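Local coordinates for FAD-linked sulfhydryl oxidase ERV1 (Arabidopsis thaliana, PDB 2HJ3), which uses FAD and molecular oxygen to form disulfide bonds, serving the import and folding of small cysteine-containing proteins in the mitochondrial intermembrane space, at residues V8-L13 against C53-D58. Numbering follows the deposited sequence.
With FAD (flavin-adenine dinucleotide), chain K.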
loop_
_atom_site.group_PDB
_atom_site.type_symbol
_atom_site.label_atom_id
_atom_site.label_comp_id
_atom_site.label_asym_id
_atom_site.label_seq_id
_atom_site.Cartn_x
_atom_site.Cartn_y
_atom_site.Cartn_z
ATOM N N VAL A 8 0.073 -7.911 14.480
ATOM C CA VAL A 8 0.078 -6.643 13.756
ATOM C C VAL A 8 -0.675 -5.535 14.495
ATOM O O VAL A 8 -1.902 -5.453 14.439
ATOM C CB VAL A 8 -0.528 -6.814 12.335
ATOM C CG1 VAL A 8 -0.753 -5.456 11.687
ATOM C CG2 VAL A 8 0.414 -7.641 11.469
ATOM N N THR A 9 0.078 -4.687 15.188
ATOM C CA THR A 9 -0.500 -3.575 15.929
ATOM C C THR A 9 -0.557 -2.345 15.031
ATOM O O THR A 9 -0.078 -2.367 13.899
ATOM C CB THR A 9 0.350 -3.225 17.173
ATOM O OG1 THR A 9 1.669 -2.842 16.761
ATOM C CG2 THR A 9 0.452 -4.420 18.106
ATOM N N LYS A 10 -1.151 -1.278 15.546
ATOM C CA LYS A 10 -1.258 -0.026 14.817
ATOM C C LYS A 10 0.136 0.397 14.347
ATOM O O LYS A 10 0.299 0.938 13.251
ATOM C CB LYS A 10 -1.842 1.047 15.736
ATOM C CG LYS A 10 -1.811 2.449 15.169
ATOM C CD LYS A 10 -1.985 3.498 16.270
ATOM C CE LYS A 10 -3.339 3.388 16.961
ATOM N NZ LYS A 10 -3.551 4.495 17.945
ATOM N N GLU A 11 1.138 0.136 15.182
ATOM C CA GLU A 11 2.512 0.498 14.856
ATOM C C GLU A 11 3.122 -0.365 13.760
ATOM O O GLU A 11 3.832 0.149 12.899
ATOM C CB GLU A 11 3.399 0.441 16.105
ATOM C CG GLU A 11 3.046 1.449 17.200
ATOM C CD GLU A 11 1.789 1.070 17.973
ATOM O OE1 GLU A 11 1.630 -0.128 18.294
ATOM O OE2 GLU A 11 0.968 1.966 18.275
ATOM N N ASP A 12 2.862 -1.671 13.789
ATOM C CA ASP A 12 3.402 -2.565 12.767
ATOM C C ASP A 12 2.826 -2.199 11.402
ATOM O O ASP A 12 3.533 -2.230 10.392
ATOM C CB ASP A 12 3.070 -4.028 13.079
ATOM C CG ASP A 12 3.815 -4.559 14.298
ATOM O OD1 ASP A 12 5.064 -4.533 14.301
ATOM O OD2 ASP A 12 3.143 -5.013 15.252
ATOM N N LEU A 13 1.540 -1.857 11.379
ATOM C CA LEU A 13 0.865 -1.481 10.142
ATOM C C LEU A 13 1.523 -0.218 9.602
ATOM O O LEU A 13 1.923 -0.161 8.439
ATOM C CB LEU A 13 -0.624 -1.226 10.404
ATOM C CG LEU A 13 -1.489 -0.923 9.174
ATOM C CD1 LEU A 13 -1.565 -2.162 8.310
ATOM C CD2 LEU A 13 -2.883 -0.480 9.589
ATOM N N CYS A 53 -6.662 1.497 10.058
ATOM C CA CYS A 53 -6.670 2.017 11.427
ATOM C C CYS A 53 -7.597 3.223 11.364
ATOM O O CYS A 53 -7.256 4.254 10.790
ATOM C CB CYS A 53 -5.266 2.428 11.943
ATOM S SG CYS A 53 -5.347 3.795 13.166
ATOM N N ARG A 54 -8.784 3.062 11.938
ATOM C CA ARG A 54 -9.827 4.088 11.960
ATOM C C ARG A 54 -9.359 5.546 12.076
ATOM O O ARG A 54 -9.445 6.305 11.112
ATOM C CB ARG A 54 -10.809 3.771 13.091
ATOM C CG ARG A 54 -11.444 2.382 12.975
ATOM C CD ARG A 54 -11.995 1.893 14.313
ATOM N NE ARG A 54 -12.545 0.541 14.222
ATOM C CZ ARG A 54 -12.876 -0.209 15.272
ATOM N NH1 ARG A 54 -12.712 0.255 16.507
ATOM N NH2 ARG A 54 -13.377 -1.425 15.088
ATOM N N GLU A 55 -8.881 5.938 13.253
ATOM C CA GLU A 55 -8.427 7.308 13.474
ATOM C C GLU A 55 -7.332 7.726 12.493
ATOM O O GLU A 55 -7.359 8.835 11.951
ATOM C CB GLU A 55 -7.901 7.465 14.901
ATOM C CG GLU A 55 -6.724 6.553 15.198
ATOM C CD GLU A 55 -5.920 6.996 16.404
ATOM O OE1 GLU A 55 -6.505 7.096 17.505
ATOM O OE2 GLU A 55 -4.702 7.239 16.248
ATOM N N CYS A 56 -6.366 6.839 12.276
ATOM C CA CYS A 56 -5.261 7.121 11.369
ATOM C C CYS A 56 -5.776 7.518 9.990
ATOM O O CYS A 56 -5.235 8.420 9.347
ATOM C CB CYS A 56 -4.372 5.894 11.204
ATOM S SG CYS A 56 -3.792 5.017 12.694
ATOM N N ALA A 57 -6.815 6.825 9.535
ATOM C CA ALA A 57 -7.394 7.094 8.227
ATOM C C ALA A 57 -8.088 8.454 8.184
ATOM O O ALA A 57 -8.075 9.126 7.154
ATOM C CB ALA A 57 -8.373 5.982 7.849
ATOM N N ASP A 58 -8.699 8.857 9.296
ATOM C CA ASP A 58 -9.375 10.147 9.355
ATOM C C ASP A 58 -8.349 11.268 9.258
ATOM O O ASP A 58 -8.541 12.232 8.517
ATOM C CB ASP A 58 -10.163 10.294 10.658
ATOM C CG ASP A 58 -11.341 9.341 10.738
ATOM O OD1 ASP A 58 -11.990 9.099 9.694
ATOM O OD2 ASP A 58 -11.625 8.845 11.847
HETATM P PA FAD K . 7.213 5.506 11.505
HETATM O O1A FAD K . 6.569 6.840 11.668
HETATM O O2A FAD K . 6.479 4.216 11.341
HETATM O O5B FAD K . 8.500 5.188 10.681
HETATM C C5B FAD K . 9.055 4.589 9.523
HETATM C C4B FAD K . 10.527 4.824 9.783
HETATM O O4B FAD K . 10.695 5.535 8.528
HETATM C C3B FAD K . 11.369 5.598 10.836
HETATM O O3B FAD K . 11.843 4.780 11.905
HETATM C C2B FAD K . 12.354 6.311 10.018
HETATM O O2B FAD K . 13.458 5.567 9.604
HETATM C C1B FAD K . 11.488 6.695 8.811
HETATM N N9A FAD K . 10.811 7.953 8.711
HETATM C C8A FAD K . 10.253 8.839 9.665
HETATM N N7A FAD K . 9.737 9.967 9.279
HETATM C C5A FAD K . 9.908 9.919 7.901
HETATM C C6A FAD K . 9.644 10.801 6.833
HETATM N N6A FAD K . 9.133 12.016 7.121
HETATM N N1A FAD K . 10.009 10.406 5.552
HETATM C C2A FAD K . 10.652 9.253 5.235
HETATM N N3A FAD K . 10.868 8.366 6.311
HETATM C C4A FAD K . 10.499 8.773 7.625
HETATM N N1 FAD K . -0.731 6.385 14.194
HETATM C C2 FAD K . -1.496 6.963 15.190
HETATM O O2 FAD K . -1.393 6.656 16.393
HETATM N N3 FAD K . -2.345 7.924 14.668
HETATM C C4 FAD K . -2.426 8.287 13.301
HETATM O O4 FAD K . -3.370 9.116 13.087
HETATM C C4X FAD K . -1.618 7.680 12.354
HETATM N N5 FAD K . -1.700 7.876 10.931
HETATM C C5X FAD K . -1.005 7.162 9.928
HETATM C C6 FAD K . -1.258 7.394 8.558
HETATM C C7 FAD K . -0.570 6.609 7.585
HETATM C C7M FAD K . -0.938 6.858 6.114
HETATM C C8 FAD K . 0.391 5.623 7.971
HETATM C C8M FAD K . 1.284 4.744 7.103
HETATM C C9 FAD K . 0.606 5.406 9.338
HETATM C C9A FAD K . -0.079 6.087 10.377
HETATM N N10 FAD K . -0.006 6.045 11.861
HETATM C C10 FAD K . -0.740 6.666 12.842
HETATM C "C1'" FAD K . 1.085 5.306 12.402
HETATM C "C2'" FAD K . 2.389 5.982 12.669
HETATM O "O2'" FAD K . 2.577 7.088 11.727
HETATM C "C3'" FAD K . 3.548 5.075 12.949
HETATM O "O3'" FAD K . 3.846 4.361 11.761
HETATM C "C4'" FAD K . 3.834 4.293 14.221
HETATM O "O4'" FAD K . 3.519 5.119 15.376
HETATM C "C5'" FAD K . 5.224 3.858 14.449
HETATM O "O5'" FAD K . 6.218 4.882 14.553
HETATM P P FAD K . 7.730 4.569 14.310
HETATM O O1P FAD K . 8.154 5.531 15.322
HETATM O O2P FAD K . 8.144 3.147 14.328
HETATM O O3P FAD K . 7.986 5.278 12.879
#
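The redox centre of the FAD-binding ERV/ALR domain, the part of the longer protein that this chain represents, sets a CXXC disulfide against the flavin, and here Lys10 meets Cys53, Glu55 and Cys56. Two helix starts converge, with Thr9 and Cys53 at the N-cap positions of helices 10-27 and 54-66. Cys53 SG and Cys56 SG are joined at 2.0 Å, and Cys56 presents the disulfide to the isoalloxazine: its SG lies over the ring face, 3.5 Å from both FAD C4X and FAD C10, while its CB comes 3.3 Å from FAD N5. Lys10 lies on the same face. With CG anti to the backbone N (chi1 171°), its chain reaches across from helix 10-27, passing Cys56 SG with CG at 4.1 Å and bringing CD 3.2 Å from FAD O2. A bend at chi3 then leaves NZ above the ring plane, where it makes a salt bridge to Glu55 OE2 at 3.4 Å, its hydrogen bond weak, and another weak hydrogen bond to FAD O2. Lys10 and Glu55 cross at about a right angle. Glu55 OE2 also approaches FAD N3 to 2.9 Å, tilted well out of the ring plane. Replacing Lys10 by alanine removes CD and NZ from FAD O2 and is likely to leave Glu55 without its charged mate. Leu13 CD2 packs 4.4 Å from Cys53 CB, and Thr23 of the second subunit packs on Leu13. Sulfur over C4X and C10 is consistent with passing electrons to the flavin once substrate has reduced the pair, and a lysine charge near O2 would be expected to stabilise negative charge on the reduced pyrimidine ring.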